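Long-range contacts in uncharacterized protein (PDB 4ECO), which is of unknown function but, as a leucine-rich repeat protein, probably binds other proteins along its curved solenoid: residues A[543-548]-A[573-578]; A[45-50]-A[91-96]; A[306-311]-A[329-334]; A[382-387]-A[407-412]; A[29-34]-A[80-85]. One frame throughout, in Å; residues are numbered along the deposited sequence. Where two conformers were deposited one is given.

Contact 1 of 5, residues A[543-548]-A[573-578]; sequences IRNQRD and IGSNDI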
# COMPACT_ATOMS: atom_id res chain seq x y z
N ILE A 543 3.01 31.06 2.78
CA ILE A 543 3.45 31.66 4.04
C ILE A 543 2.19 32.09 4.82
O ILE A 543 2.20 33.08 5.55
CB ILE A 543 4.52 32.80 3.82
CG1 ILE A 543 5.32 33.15 5.10
CG2 ILE A 543 4.03 34.04 3.00
CD1 ILE A 543 6.70 32.78 5.02
N ARG A 544 1.12 31.30 4.68
CA ARG A 544 -0.15 31.50 5.39
C ARG A 544 -0.00 31.30 6.90
O ARG A 544 0.91 30.60 7.35
CB ARG A 544 -1.20 30.52 4.85
CG ARG A 544 -2.01 31.00 3.65
CD ARG A 544 -3.19 30.06 3.36
NE ARG A 544 -3.97 29.78 4.57
CZ ARG A 544 -5.01 30.48 4.99
NH1 ARG A 544 -5.47 31.50 4.27
NH2 ARG A 544 -5.62 30.16 6.12
N ASN A 545 -0.95 31.89 7.68
CA ASN A 545 -1.14 31.79 9.14
C ASN A 545 0.17 31.79 9.97
O ASN A 545 0.42 30.87 10.75
CB ASN A 545 -1.94 30.52 9.49
CG ASN A 545 -3.34 30.49 8.93
OD1 ASN A 545 -3.55 30.25 7.75
ND2 ASN A 545 -4.32 30.72 9.77
N GLN A 546 0.98 32.85 9.86
CA GLN A 546 2.20 32.95 10.69
C GLN A 546 1.81 33.42 12.10
O GLN A 546 1.18 34.46 12.26
CB GLN A 546 3.25 33.89 10.06
CG GLN A 546 3.73 33.47 8.69
CD GLN A 546 4.33 32.10 8.66
OE1 GLN A 546 5.42 31.87 9.18
NE2 GLN A 546 3.66 31.18 8.02
N ARG A 547 2.15 32.62 13.11
CA ARG A 547 1.81 32.89 14.52
C ARG A 547 2.97 32.60 15.48
O ARG A 547 3.77 31.70 15.21
CB ARG A 547 0.60 32.04 14.97
CG ARG A 547 -0.71 32.22 14.21
CD ARG A 547 -1.43 33.54 14.44
NE ARG A 547 -2.62 33.58 13.60
CZ ARG A 547 -2.61 33.92 12.32
NH1 ARG A 547 -1.49 34.33 11.74
NH2 ARG A 547 -3.73 33.89 11.61
N ASP A 548 3.01 33.30 16.64
CA ASP A 548 4.02 33.01 17.65
C ASP A 548 3.39 32.10 18.72
O ASP A 548 2.24 31.66 18.55
CB ASP A 548 4.63 34.29 18.25
CG ASP A 548 3.72 35.22 19.03
OD1 ASP A 548 2.58 34.82 19.34
OD2 ASP A 548 4.17 36.35 19.37
N ILE A 573 -0.45 34.12 1.05
CA ILE A 573 0.01 34.96 2.18
C ILE A 573 -1.19 35.33 3.09
O ILE A 573 -1.09 36.22 3.92
CB ILE A 573 0.78 36.20 1.62
CG1 ILE A 573 1.66 36.87 2.68
CG2 ILE A 573 -0.12 37.18 0.82
CD1 ILE A 573 2.78 37.75 2.13
N GLY A 574 -2.29 34.60 2.95
CA GLY A 574 -3.48 34.83 3.74
C GLY A 574 -3.34 34.54 5.22
O GLY A 574 -2.44 33.81 5.63
N SER A 575 -4.27 35.11 6.02
CA SER A 575 -4.40 34.97 7.48
C SER A 575 -3.09 35.39 8.17
O SER A 575 -2.51 34.64 8.95
CB SER A 575 -4.82 33.56 7.85
OG SER A 575 -5.32 33.50 9.18
N ASN A 576 -2.63 36.59 7.85
CA ASN A 576 -1.44 37.21 8.45
C ASN A 576 -1.84 38.63 8.87
O ASN A 576 -3.04 38.88 9.09
CB ASN A 576 -0.24 37.19 7.47
CG ASN A 576 0.43 35.85 7.31
OD1 ASN A 576 0.98 35.28 8.24
ND2 ASN A 576 0.48 35.35 6.10
N ASP A 577 -0.88 39.55 8.92
CA ASP A 577 -1.15 40.94 9.23
C ASP A 577 -0.38 41.84 8.26
O ASP A 577 0.21 42.84 8.66
CB ASP A 577 -0.80 41.24 10.70
CG ASP A 577 -1.38 42.53 11.25
OD1 ASP A 577 -2.23 43.15 10.55
OD2 ASP A 577 -1.01 42.89 12.38
N ILE A 578 -0.44 41.49 6.96
CA ILE A 578 0.24 42.23 5.90
C ILE A 578 -0.37 43.64 5.85
O ILE A 578 -1.58 43.81 6.00
CB ILE A 578 0.20 41.50 4.52
CG1 ILE A 578 0.74 40.05 4.62
CG2 ILE A 578 0.91 42.29 3.40
CD1 ILE A 578 2.17 39.84 5.24
O HOH W 1 0.89 36.55 10.56

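Contact 2 of 5, residues A[45-50]-A[91-96]; sequences KNWSQQ and FGASGR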
# COMPACT_ATOMS: atom_id res chain seq x y z
N LYS A 45 -29.14 -24.09 -4.29
CA LYS A 45 -30.45 -23.60 -4.72
C LYS A 45 -30.72 -22.20 -4.13
O LYS A 45 -31.52 -21.45 -4.69
CB LYS A 45 -31.57 -24.58 -4.33
CG LYS A 45 -31.58 -24.96 -2.84
CD LYS A 45 -32.91 -25.57 -2.39
CE LYS A 45 -32.97 -25.76 -0.89
NZ LYS A 45 -34.29 -26.27 -0.44
N ASN A 46 -29.99 -21.82 -3.05
CA ASN A 46 -30.19 -20.54 -2.39
C ASN A 46 -29.05 -19.55 -2.64
O ASN A 46 -29.05 -18.46 -2.04
CB ASN A 46 -30.42 -20.73 -0.90
CG ASN A 46 -31.75 -21.42 -0.63
OD1 ASN A 46 -31.80 -22.50 -0.05
ND2 ASN A 46 -32.85 -20.85 -1.14
N TRP A 47 -28.15 -19.87 -3.58
CA TRP A 47 -27.08 -18.98 -4.03
C TRP A 47 -27.65 -17.76 -4.73
O TRP A 47 -28.63 -17.88 -5.47
CB TRP A 47 -26.17 -19.72 -5.03
CG TRP A 47 -25.22 -20.73 -4.47
CD1 TRP A 47 -25.14 -21.19 -3.19
CD2 TRP A 47 -24.22 -21.43 -5.21
NE1 TRP A 47 -24.14 -22.13 -3.08
CE2 TRP A 47 -23.56 -22.30 -4.31
CE3 TRP A 47 -23.81 -21.42 -6.56
CZ2 TRP A 47 -22.53 -23.15 -4.71
CZ3 TRP A 47 -22.76 -22.24 -6.95
CH2 TRP A 47 -22.15 -23.11 -6.03
N SER A 48 -27.02 -16.58 -4.55
CA SER A 48 -27.42 -15.37 -5.27
C SER A 48 -26.20 -14.50 -5.40
O SER A 48 -25.70 -14.02 -4.38
CB SER A 48 -28.60 -14.65 -4.60
OG SER A 48 -29.25 -13.78 -5.51
N GLN A 49 -25.67 -14.33 -6.64
CA GLN A 49 -24.42 -13.60 -6.91
C GLN A 49 -24.54 -12.06 -6.72
O GLN A 49 -25.61 -11.46 -6.92
CB GLN A 49 -23.88 -13.91 -8.32
CG GLN A 49 -22.39 -13.57 -8.47
CD GLN A 49 -21.59 -14.64 -9.17
OE1 GLN A 49 -21.82 -15.01 -10.34
NE2 GLN A 49 -20.58 -15.13 -8.46
N GLN A 50 -23.37 -11.45 -6.31
CA GLN A 50 -23.12 -10.02 -6.04
C GLN A 50 -22.97 -9.19 -7.41
O GLN A 50 -23.95 -8.56 -7.82
CB GLN A 50 -21.90 -9.81 -5.07
CG GLN A 50 -20.55 -10.45 -5.47
CD GLN A 50 -19.34 -10.10 -4.59
OE1 GLN A 50 -19.34 -10.25 -3.35
NE2 GLN A 50 -18.25 -9.71 -5.22
N PHE A 91 -21.25 -16.02 -4.47
CA PHE A 91 -22.46 -16.84 -4.50
C PHE A 91 -23.13 -16.96 -3.14
O PHE A 91 -24.35 -17.16 -3.08
CB PHE A 91 -22.17 -18.24 -5.05
CG PHE A 91 -22.08 -18.31 -6.55
CD1 PHE A 91 -23.15 -17.89 -7.35
CD2 PHE A 91 -20.95 -18.82 -7.18
CE1 PHE A 91 -23.07 -17.98 -8.75
CE2 PHE A 91 -20.88 -18.92 -8.58
CZ PHE A 91 -21.95 -18.51 -9.35
N GLY A 92 -22.35 -16.84 -2.08
CA GLY A 92 -22.89 -16.95 -0.73
C GLY A 92 -23.19 -18.39 -0.38
O GLY A 92 -24.20 -18.68 0.26
N ALA A 93 -22.28 -19.29 -0.78
CA ALA A 93 -22.33 -20.73 -0.54
C ALA A 93 -22.37 -21.03 0.97
O ALA A 93 -21.77 -20.29 1.76
CB ALA A 93 -21.12 -21.39 -1.18
N SER A 94 -23.12 -22.07 1.37
CA SER A 94 -23.33 -22.42 2.76
C SER A 94 -23.34 -23.91 2.91
O SER A 94 -24.24 -24.57 2.39
CB SER A 94 -24.64 -21.83 3.28
OG SER A 94 -25.00 -22.33 4.55
N GLY A 95 -22.36 -24.43 3.65
CA GLY A 95 -22.25 -25.86 3.89
C GLY A 95 -20.84 -26.38 3.97
O GLY A 95 -19.91 -25.64 4.34
N ARG A 96 -20.67 -27.66 3.62
CA ARG A 96 -19.40 -28.37 3.69
C ARG A 96 -18.95 -28.78 2.29
O ARG A 96 -19.76 -29.33 1.55
CB ARG A 96 -19.55 -29.60 4.62
CG ARG A 96 -19.87 -29.24 6.08
CD ARG A 96 -20.44 -30.40 6.89
NE ARG A 96 -19.65 -31.63 6.77
CZ ARG A 96 -18.69 -32.00 7.62
NH1 ARG A 96 -18.42 -31.26 8.69
NH2 ARG A 96 -18.01 -33.12 7.42

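Contact 3 of 5, residues A[306-311]-A[329-334]; sequences KIQIIY and MKKLGM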
# COMPACT_ATOMS: atom_id res chain seq x y z
N LYS A 306 10.75 -21.11 -0.70
CA LYS A 306 10.03 -20.88 -1.96
C LYS A 306 9.15 -19.62 -1.95
O LYS A 306 8.96 -19.04 -3.02
CB LYS A 306 9.16 -22.10 -2.34
CG LYS A 306 9.91 -23.41 -2.57
CD LYS A 306 10.76 -23.42 -3.83
CE LYS A 306 11.51 -24.72 -4.01
NZ LYS A 306 12.38 -24.71 -5.23
N ILE A 307 8.60 -19.23 -0.78
CA ILE A 307 7.68 -18.09 -0.63
C ILE A 307 8.34 -16.81 -1.13
O ILE A 307 9.51 -16.54 -0.84
CB ILE A 307 7.20 -17.98 0.85
CG1 ILE A 307 6.34 -19.23 1.22
CG2 ILE A 307 6.41 -16.69 1.08
CD1 ILE A 307 6.13 -19.53 2.69
N GLN A 308 7.60 -16.03 -1.92
CA GLN A 308 8.05 -14.79 -2.55
C GLN A 308 7.24 -13.58 -2.12
O GLN A 308 7.77 -12.47 -2.14
CB GLN A 308 7.98 -14.93 -4.09
CG GLN A 308 9.02 -15.90 -4.66
CD GLN A 308 8.94 -16.15 -6.15
OE1 GLN A 308 7.90 -16.01 -6.79
NE2 GLN A 308 10.03 -16.65 -6.72
N ILE A 309 5.93 -13.78 -1.78
CA ILE A 309 5.00 -12.71 -1.40
C ILE A 309 4.25 -13.10 -0.13
O ILE A 309 3.69 -14.19 -0.08
CB ILE A 309 3.99 -12.37 -2.55
CG1 ILE A 309 4.71 -12.18 -3.91
CG2 ILE A 309 3.10 -11.17 -2.19
CD1 ILE A 309 3.84 -12.36 -5.12
N ILE A 310 4.23 -12.21 0.86
CA ILE A 310 3.50 -12.40 2.11
C ILE A 310 2.56 -11.21 2.34
O ILE A 310 3.01 -10.06 2.46
CB ILE A 310 4.45 -12.61 3.35
CG1 ILE A 310 5.37 -13.84 3.17
CG2 ILE A 310 3.63 -12.71 4.64
CD1 ILE A 310 6.40 -14.09 4.28
N TYR A 311 1.25 -11.47 2.39
CA TYR A 311 0.25 -10.48 2.76
C TYR A 311 -0.20 -10.88 4.16
O TYR A 311 -0.87 -11.91 4.30
CB TYR A 311 -0.92 -10.39 1.75
CG TYR A 311 -0.56 -9.93 0.35
CD1 TYR A 311 -0.14 -8.63 0.11
CD2 TYR A 311 -0.71 -10.78 -0.74
CE1 TYR A 311 0.18 -8.20 -1.18
CE2 TYR A 311 -0.43 -10.35 -2.04
CZ TYR A 311 0.01 -9.06 -2.25
OH TYR A 311 0.27 -8.62 -3.53
N MSE A 329 14.10 -17.71 4.25
CA MSE A 329 13.16 -17.24 3.21
C MSE A 329 13.88 -16.39 2.12
O MSE A 329 13.49 -15.26 1.83
CB MSE A 329 12.03 -16.43 3.85
CG MSE A 329 11.38 -17.11 5.03
SE MSE A 329 9.72 -16.20 5.41
CE MSE A 329 8.62 -17.20 4.23
N LYS A 330 14.91 -17.00 1.50
CA LYS A 330 15.79 -16.41 0.49
C LYS A 330 15.02 -15.86 -0.69
O LYS A 330 15.41 -14.83 -1.21
CB LYS A 330 16.83 -17.44 -0.01
CG LYS A 330 17.64 -18.00 1.16
CD LYS A 330 18.89 -18.76 0.76
CE LYS A 330 19.64 -19.22 1.99
NZ LYS A 330 18.83 -20.17 2.81
N LYS A 331 13.91 -16.49 -1.08
CA LYS A 331 13.15 -16.03 -2.24
C LYS A 331 12.15 -14.89 -1.89
O LYS A 331 11.48 -14.42 -2.82
CB LYS A 331 12.40 -17.21 -2.90
CG LYS A 331 13.22 -18.01 -3.90
CD LYS A 331 12.38 -19.09 -4.55
CE LYS A 331 12.52 -19.09 -6.05
NZ LYS A 331 11.64 -20.12 -6.67
N LEU A 332 12.07 -14.42 -0.61
CA LEU A 332 11.11 -13.38 -0.22
C LEU A 332 11.36 -12.03 -0.93
O LEU A 332 12.47 -11.52 -0.91
CB LEU A 332 11.10 -13.15 1.30
CG LEU A 332 10.06 -12.15 1.87
CD1 LEU A 332 8.62 -12.61 1.60
CD2 LEU A 332 10.29 -11.93 3.34
N GLY A 333 10.31 -11.47 -1.52
CA GLY A 333 10.39 -10.20 -2.24
C GLY A 333 9.35 -9.16 -1.88
O GLY A 333 9.52 -7.97 -2.18
N MSE A 334 8.25 -9.60 -1.25
CA MSE A 334 7.17 -8.68 -0.87
C MSE A 334 6.64 -9.01 0.51
O MSE A 334 6.29 -10.17 0.79
CB MSE A 334 6.02 -8.70 -1.88
CG MSE A 334 6.35 -8.02 -3.20
SE MSE A 334 4.90 -8.21 -4.50
CE MSE A 334 3.45 -7.23 -3.52
O HOH W 2 9.17 -20.59 -5.50

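Contact 4 of 5, residues A[382-387]-A[407-412]; sequences LSFAHN and IDFSYN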
# COMPACT_ATOMS: atom_id res chain seq x y z
N LEU A 382 8.20 2.59 -0.42
CA LEU A 382 8.28 1.88 0.88
C LEU A 382 7.59 2.68 1.95
O LEU A 382 7.53 3.92 1.84
CB LEU A 382 9.72 1.60 1.32
CG LEU A 382 10.66 0.88 0.38
CD1 LEU A 382 12.05 0.93 0.94
CD2 LEU A 382 10.20 -0.56 0.12
N SER A 383 7.09 1.99 2.99
CA SER A 383 6.43 2.68 4.09
C SER A 383 6.73 2.09 5.47
O SER A 383 6.56 0.89 5.72
CB SER A 383 4.93 2.71 3.90
OG SER A 383 4.38 3.54 4.91
N PHE A 384 7.11 3.01 6.37
CA PHE A 384 7.38 2.79 7.78
C PHE A 384 6.51 3.74 8.58
O PHE A 384 6.74 3.98 9.77
CB PHE A 384 8.86 3.00 8.08
CG PHE A 384 9.80 2.15 7.27
CD1 PHE A 384 10.26 2.58 6.03
CD2 PHE A 384 10.27 0.93 7.77
CE1 PHE A 384 11.16 1.80 5.28
CE2 PHE A 384 11.17 0.15 7.03
CZ PHE A 384 11.62 0.61 5.80
N ALA A 385 5.49 4.31 7.91
CA ALA A 385 4.59 5.30 8.49
C ALA A 385 3.77 4.73 9.67
O ALA A 385 3.49 3.54 9.72
CB ALA A 385 3.65 5.83 7.44
N HIS A 386 3.40 5.62 10.63
CA HIS A 386 2.56 5.32 11.78
C HIS A 386 3.17 4.21 12.62
O HIS A 386 2.64 3.10 12.69
CB HIS A 386 1.13 4.97 11.37
CG HIS A 386 0.41 6.11 10.75
ND1 HIS A 386 -0.37 6.98 11.50
CD2 HIS A 386 0.37 6.51 9.45
CE1 HIS A 386 -0.87 7.85 10.65
NE2 HIS A 386 -0.44 7.62 9.40
N ASN A 387 4.30 4.53 13.23
CA ASN A 387 5.03 3.68 14.16
C ASN A 387 5.62 4.57 15.23
O ASN A 387 5.19 5.72 15.37
CB ASN A 387 6.11 2.83 13.46
CG ASN A 387 5.59 1.68 12.65
OD1 ASN A 387 5.21 0.65 13.19
ND2 ASN A 387 5.65 1.78 11.33
N ILE A 407 9.80 7.34 0.01
CA ILE A 407 9.84 6.55 1.24
C ILE A 407 9.03 7.30 2.30
O ILE A 407 9.13 8.52 2.43
CB ILE A 407 11.29 6.22 1.66
CG1 ILE A 407 11.33 5.14 2.73
CG2 ILE A 407 12.13 7.47 2.01
CD1 ILE A 407 12.56 4.34 2.67
N ASP A 408 8.14 6.58 2.99
CA ASP A 408 7.27 7.21 3.97
C ASP A 408 7.71 6.88 5.37
O ASP A 408 7.67 5.71 5.79
CB ASP A 408 5.81 6.78 3.75
CG ASP A 408 4.75 7.69 4.37
OD1 ASP A 408 5.08 8.43 5.32
OD2 ASP A 408 3.59 7.62 3.92
N PHE A 409 8.18 7.92 6.10
CA PHE A 409 8.56 7.82 7.51
C PHE A 409 7.64 8.70 8.38
O PHE A 409 7.93 8.92 9.57
CB PHE A 409 10.02 8.21 7.74
CG PHE A 409 11.05 7.30 7.15
CD1 PHE A 409 11.36 6.09 7.76
CD2 PHE A 409 11.79 7.68 6.03
CE1 PHE A 409 12.33 5.24 7.22
CE2 PHE A 409 12.76 6.83 5.50
CZ PHE A 409 13.02 5.61 6.09
N SER A 410 6.50 9.18 7.81
CA SER A 410 5.56 10.06 8.52
C SER A 410 4.90 9.35 9.74
O SER A 410 4.79 8.12 9.78
CB SER A 410 4.48 10.62 7.58
OG SER A 410 3.47 9.71 7.20
N TYR A 411 4.52 10.16 10.74
CA TYR A 411 3.88 9.72 11.96
C TYR A 411 4.75 8.74 12.69
O TYR A 411 4.41 7.57 12.85
CB TYR A 411 2.53 9.11 11.68
CG TYR A 411 1.44 10.13 11.47
CD1 TYR A 411 0.75 10.68 12.55
CD2 TYR A 411 1.04 10.50 10.18
CE1 TYR A 411 -0.29 11.59 12.36
CE2 TYR A 411 -0.02 11.37 9.97
CZ TYR A 411 -0.68 11.92 11.07
OH TYR A 411 -1.74 12.77 10.89
N ASN A 412 5.90 9.22 13.12
CA ASN A 412 6.88 8.49 13.91
C ASN A 412 7.35 9.41 15.02
O ASN A 412 6.67 10.40 15.32
CB ASN A 412 8.03 7.94 13.04
CG ASN A 412 7.75 6.58 12.45
OD1 ASN A 412 7.59 5.59 13.16
ND2 ASN A 412 7.69 6.49 11.12

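Contact 5 of 5, residues A[29-34]-A[80-85]; sequences IKDYLA and NGRVTG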
# COMPACT_ATOMS: atom_id res chain seq x y z
N ILE A 29 -18.08 -36.06 -17.78
CA ILE A 29 -19.41 -36.31 -17.22
C ILE A 29 -19.27 -36.52 -15.67
O ILE A 29 -20.04 -35.93 -14.89
CB ILE A 29 -20.08 -37.51 -17.94
CG1 ILE A 29 -20.35 -37.22 -19.45
CG2 ILE A 29 -21.33 -38.03 -17.21
CD1 ILE A 29 -21.49 -36.16 -19.82
N LYS A 30 -18.27 -37.32 -15.23
CA LYS A 30 -18.02 -37.59 -13.81
C LYS A 30 -17.77 -36.26 -13.04
O LYS A 30 -18.25 -36.10 -11.90
CB LYS A 30 -16.84 -38.57 -13.64
CG LYS A 30 -17.17 -40.00 -14.13
CD LYS A 30 -15.95 -40.91 -14.43
CE LYS A 30 -15.31 -41.59 -13.22
NZ LYS A 30 -14.17 -40.81 -12.63
N ASP A 31 -17.10 -35.27 -13.73
CA ASP A 31 -16.80 -33.93 -13.22
C ASP A 31 -18.04 -33.14 -12.95
O ASP A 31 -18.08 -32.35 -12.01
CB ASP A 31 -15.96 -33.13 -14.24
CG ASP A 31 -14.46 -33.40 -14.27
OD1 ASP A 31 -14.00 -34.36 -13.59
OD2 ASP A 31 -13.75 -32.67 -15.00
N TYR A 32 -19.03 -33.28 -13.84
CA TYR A 32 -20.31 -32.58 -13.77
C TYR A 32 -21.17 -33.15 -12.64
O TYR A 32 -21.88 -32.39 -11.97
CB TYR A 32 -21.03 -32.68 -15.12
CG TYR A 32 -20.32 -32.07 -16.32
CD1 TYR A 32 -19.24 -31.19 -16.15
CD2 TYR A 32 -20.77 -32.31 -17.61
CE1 TYR A 32 -18.57 -30.65 -17.25
CE2 TYR A 32 -20.14 -31.74 -18.72
CZ TYR A 32 -19.04 -30.91 -18.53
OH TYR A 32 -18.47 -30.35 -19.65
N LEU A 33 -21.08 -34.46 -12.38
CA LEU A 33 -21.80 -35.06 -11.26
C LEU A 33 -21.18 -34.55 -9.95
O LEU A 33 -21.91 -34.37 -8.96
CB LEU A 33 -21.79 -36.58 -11.33
CG LEU A 33 -22.33 -37.19 -12.62
CD1 LEU A 33 -22.04 -38.66 -12.69
CD2 LEU A 33 -23.82 -36.92 -12.78
N ALA A 34 -19.84 -34.27 -9.96
CA ALA A 34 -19.11 -33.68 -8.85
C ALA A 34 -19.56 -32.23 -8.65
O ALA A 34 -19.90 -31.85 -7.52
CB ALA A 34 -17.61 -33.76 -9.09
N ASN A 80 -11.87 -30.77 -23.90
CA ASN A 80 -12.44 -32.09 -23.65
C ASN A 80 -13.62 -32.02 -22.68
O ASN A 80 -14.19 -33.07 -22.35
CB ASN A 80 -11.36 -33.03 -23.13
CG ASN A 80 -10.29 -33.30 -24.15
OD1 ASN A 80 -9.13 -32.96 -23.94
ND2 ASN A 80 -10.66 -33.87 -25.31
N GLY A 81 -14.00 -30.80 -22.29
CA GLY A 81 -15.12 -30.52 -21.38
C GLY A 81 -14.83 -30.77 -19.92
O GLY A 81 -15.76 -30.88 -19.12
N ARG A 82 -13.53 -30.87 -19.54
CA ARG A 82 -13.17 -31.08 -18.15
C ARG A 82 -13.01 -29.74 -17.46
O ARG A 82 -12.60 -28.76 -18.10
CB ARG A 82 -11.94 -31.98 -17.99
CG ARG A 82 -12.35 -33.43 -18.22
CD ARG A 82 -11.44 -34.43 -17.55
NE ARG A 82 -11.63 -34.48 -16.10
CZ ARG A 82 -10.98 -35.32 -15.30
NH1 ARG A 82 -10.10 -36.18 -15.80
NH2 ARG A 82 -11.21 -35.31 -14.00
N VAL A 83 -13.41 -29.69 -16.16
CA VAL A 83 -13.40 -28.49 -15.31
C VAL A 83 -11.97 -28.10 -15.01
O VAL A 83 -11.24 -28.91 -14.43
CB VAL A 83 -14.22 -28.69 -14.00
CG1 VAL A 83 -14.17 -27.43 -13.14
CG2 VAL A 83 -15.67 -29.07 -14.30
N THR A 84 -11.56 -26.88 -15.40
CA THR A 84 -10.19 -26.41 -15.18
C THR A 84 -10.17 -25.25 -14.18
O THR A 84 -9.11 -24.92 -13.64
CB THR A 84 -9.50 -26.03 -16.51
OG1 THR A 84 -10.09 -24.87 -17.09
CG2 THR A 84 -9.47 -27.18 -17.49
N GLY A 85 -11.34 -24.69 -13.87
CA GLY A 85 -11.46 -23.59 -12.92
C GLY A 85 -12.81 -23.58 -12.26
O GLY A 85 -13.81 -23.92 -12.87
O HOH W 3 -11.63 -31.41 -13.91

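Contact 1 of 5, residues A[543-548]-A[573-578]
The Arg547 guanidinium meets Ser575 edge-on: NH1 and NH2 both bond to the backbone O of Ser575, each at 3.0 Å, and that oxygen lies in the guanidinium plane. Gly574 O sits over one face of the Arg544 guanidinium, a doubtful detail because this arginine was built in two conformers. The Asn576 amide belongs to the asparagine turn of a leucine-rich repeat: two successive coils of the solenoid stack here, just past their short strands, with Asn576 at the asparagine position of the repeat and Gln546 at the matching place one coil earlier. With its CG anti to the carbonyl carbon (chi1 -75°), Asn576 runs alongside Gln546, their amide planes 48° apart. ND2 donates twice and close to its own plane, to Ile543 O of the preceding coil (2.9 Å, nearly straight at 169°) and to Ile573 O of its own coil (2.8 Å). OD1 accepts Gln546 N at 2.9 Å and a bridging water that also donates to Gln546 O. The Gln546 amide is held in turn by the coil before, NE2 donating to Leu520 O and OE1 accepting Phe525 N. At the start of both segments Ile543 CG2 packs against Ile573 CG1 (3.7 Å). Ser575 OG has its stronger partner in Asp596 and takes a weak bond from Arg547 NH2, while Arg547 NH1 also donates to Gln546 O at 2.7 Å, from above that carbonyl plane.

Contact 2 of 5, residues A[45-50]-A[91-96]
Trp47 and Phe91 form an offset stack, the six-membered ring of the indole and the phenyl ring 4.7 Å apart between centroids with their planes at 25°. The pair joins the loop after helix 27-41 to the loop after strand 83-87, at the N-terminal end of the leucine-rich repeat solenoid. Phe91 is covered on both faces, by Trp47 CE3 on one and by the Gln49 amide on the other; Gln49 leaves with CG anti to the backbone N (chi1 -161°) and bends at chi2, which lays NE2 over the ring centre. A CH-pi contact adds Phe91 CB over the five-membered ring of Trp47, and Ala93 CB packs against Trp47 CE2 at 4.1 Å. Trp39 and Trp60 meet the indole edge-to-face. With an alanine here instead of Trp47, one face of Phe91 would probably be uncovered, a gap opened beside Ala93 and Leu42 O left without the NE1 hydrogen bond it now accepts. Among the polar contacts, Gln49 NE2 makes a weak bond to Glu89 O, and the backbones are tied together by Ser48 N, which donates to Phe91 O at 3.1 Å.

Contact 3 of 5, residues A[306-311]-A[329-334]
Gln308 O accepts two backbone donors, Gly333 N at 2.8 Å and Met334 N at 3.0 Å, the latter lying in the carbonyl plane. One step on, Ile310 N donates to Met334 O at 2.9 Å. On one side of this backbone pairing Met334, present as selenomethionine, runs beside Ile309, its CB 3.8 Å from Ile309 CG2; a bend at chi3 (63°) turns CE toward the Tyr311 hydroxyl. On the other side the Ile310 side chain meets selenomethionine Met329 tip to tip, CD1 to CE, and crosses that of Leu332 at about a right angle, CD1 against CD1; Ile307 CD1 touches the same Met329 CE at 3.7 Å. These are neighbouring coils of the leucine-rich repeat solenoid, their short strands 309-311 and 334-336 parallel. A type I turn from Met329 to Leu332 leads into the pairing residues Gly333 and Met334. The Lys331 chain runs past Lys306 and Gln308, and a water that accepts from its NZ donates to Lys306 O. Farther out, Trp295 of helix 288-300 covers Ile310 and Met329, while Tyr311 OH is fixed by Arg142 O.

Contact 4 of 5, residues A[382-387]-A[407-412]
Ala385 is the small bump here: its CB settles into a shallow hollow framed by Asp408 OD1 (3.6 Å), Ser410 OG and Ser410 O. Asp408 keeps that rim in shape through an Asx turn, OD1 accepting both Ser410 N and Ser410 OG, while Ser383 OG makes the corresponding ST turn to Ala385 N. The larger rings line up coil on coil. Phe384 and Phe409 lie side by side, nearly parallel but slid apart, with Phe384 CD1 at 3.6 Å from Phe409 CE1, and the CD1 of Ile407 fits against the edge of Phe384 and beside Leu382 CD1. At the far end Tyr411 lies over the His386 face as an offset stack, its CB above the centre of the imidazole. This is the repeating asparagine turn of a leucine-rich repeat. Asn387 ND2 (2.9 Å) and Asn412 ND2 (3.0 Å) reach Phe384 O from opposite faces of its carbonyl plane; Asn412, its CG anti to the carbonyl carbon (chi1 -88°), brings ND2 to Phe409 O as well. A leucine at Asn412 would probably cost Phe384 O and Phe409 O one donor each and leave Leu389 N without its acceptor OD1, freeing the turn to shift. Backbone bonds such as Phe384 N to Asp408 O, 2.8 Å, join the parallel strands 381-383 and 404-408. Strand 354-359 flanks the first of them and strand 435-439 the second, and His386 also stacks with Tyr362 from the preceding coil.

Contact 5 of 5, residues A[29-34]-A[80-85]
Asp31 turns its carboxylate from helix 27-41 to Arg82 and Val83 because CG stands anti to the carbonyl carbon (chi1 -81°), and a bend at chi3 (74°) folds the Arg82 guanidinium back to meet it. The salt bridge is side-on: NE donates to OD2 at 3.0 Å, almost straight, and NH2 to OD1, also at 3.0 Å, with the two flat groups turned 52° apart. OD2 takes Val83 N as well, at 3.2 Å, from the carboxylate face opposite to NE, and a water that also donates to Val83 O. One helix residue on, Tyr32 OH makes a weak bond to Gly81 O at 2.8 Å, and its ring edge faces Val83 CG2. The N-terminal helix is thus fastened across the loop between the antiparallel strands 75-77 and 83-87, where the solenoid begins. Gln103 NE2 adds a donor to Asp31 OD1. With five donors around its two oxygens, two of them from Arg82, this buried carboxylate probably stays ionised, its charge offset by the arginine.

Overall arrangement
The five contacts are spread along most of the leucine-rich repeat solenoid. Contacts 5 and 2 come first and their segments alternate along the chain; their centres are about 20 Å apart at the N-terminal end. Contact 5 fastens helix 27-41 to the start of strand 83-87, contact 2 the loop after that helix to the loop after that strand. Contact 3 lies about 34 Å from the centres of both, contact 4 about 22 Å beyond it, and contact 1 a further 30 Å on. Contacts 3, 4 and 1 each join successive coils through the same run of short parallel strands or the turns after them. Contacts 5 and 1 end up about 73 Å apart, so local coil-to-coil stacking builds one long, curved body.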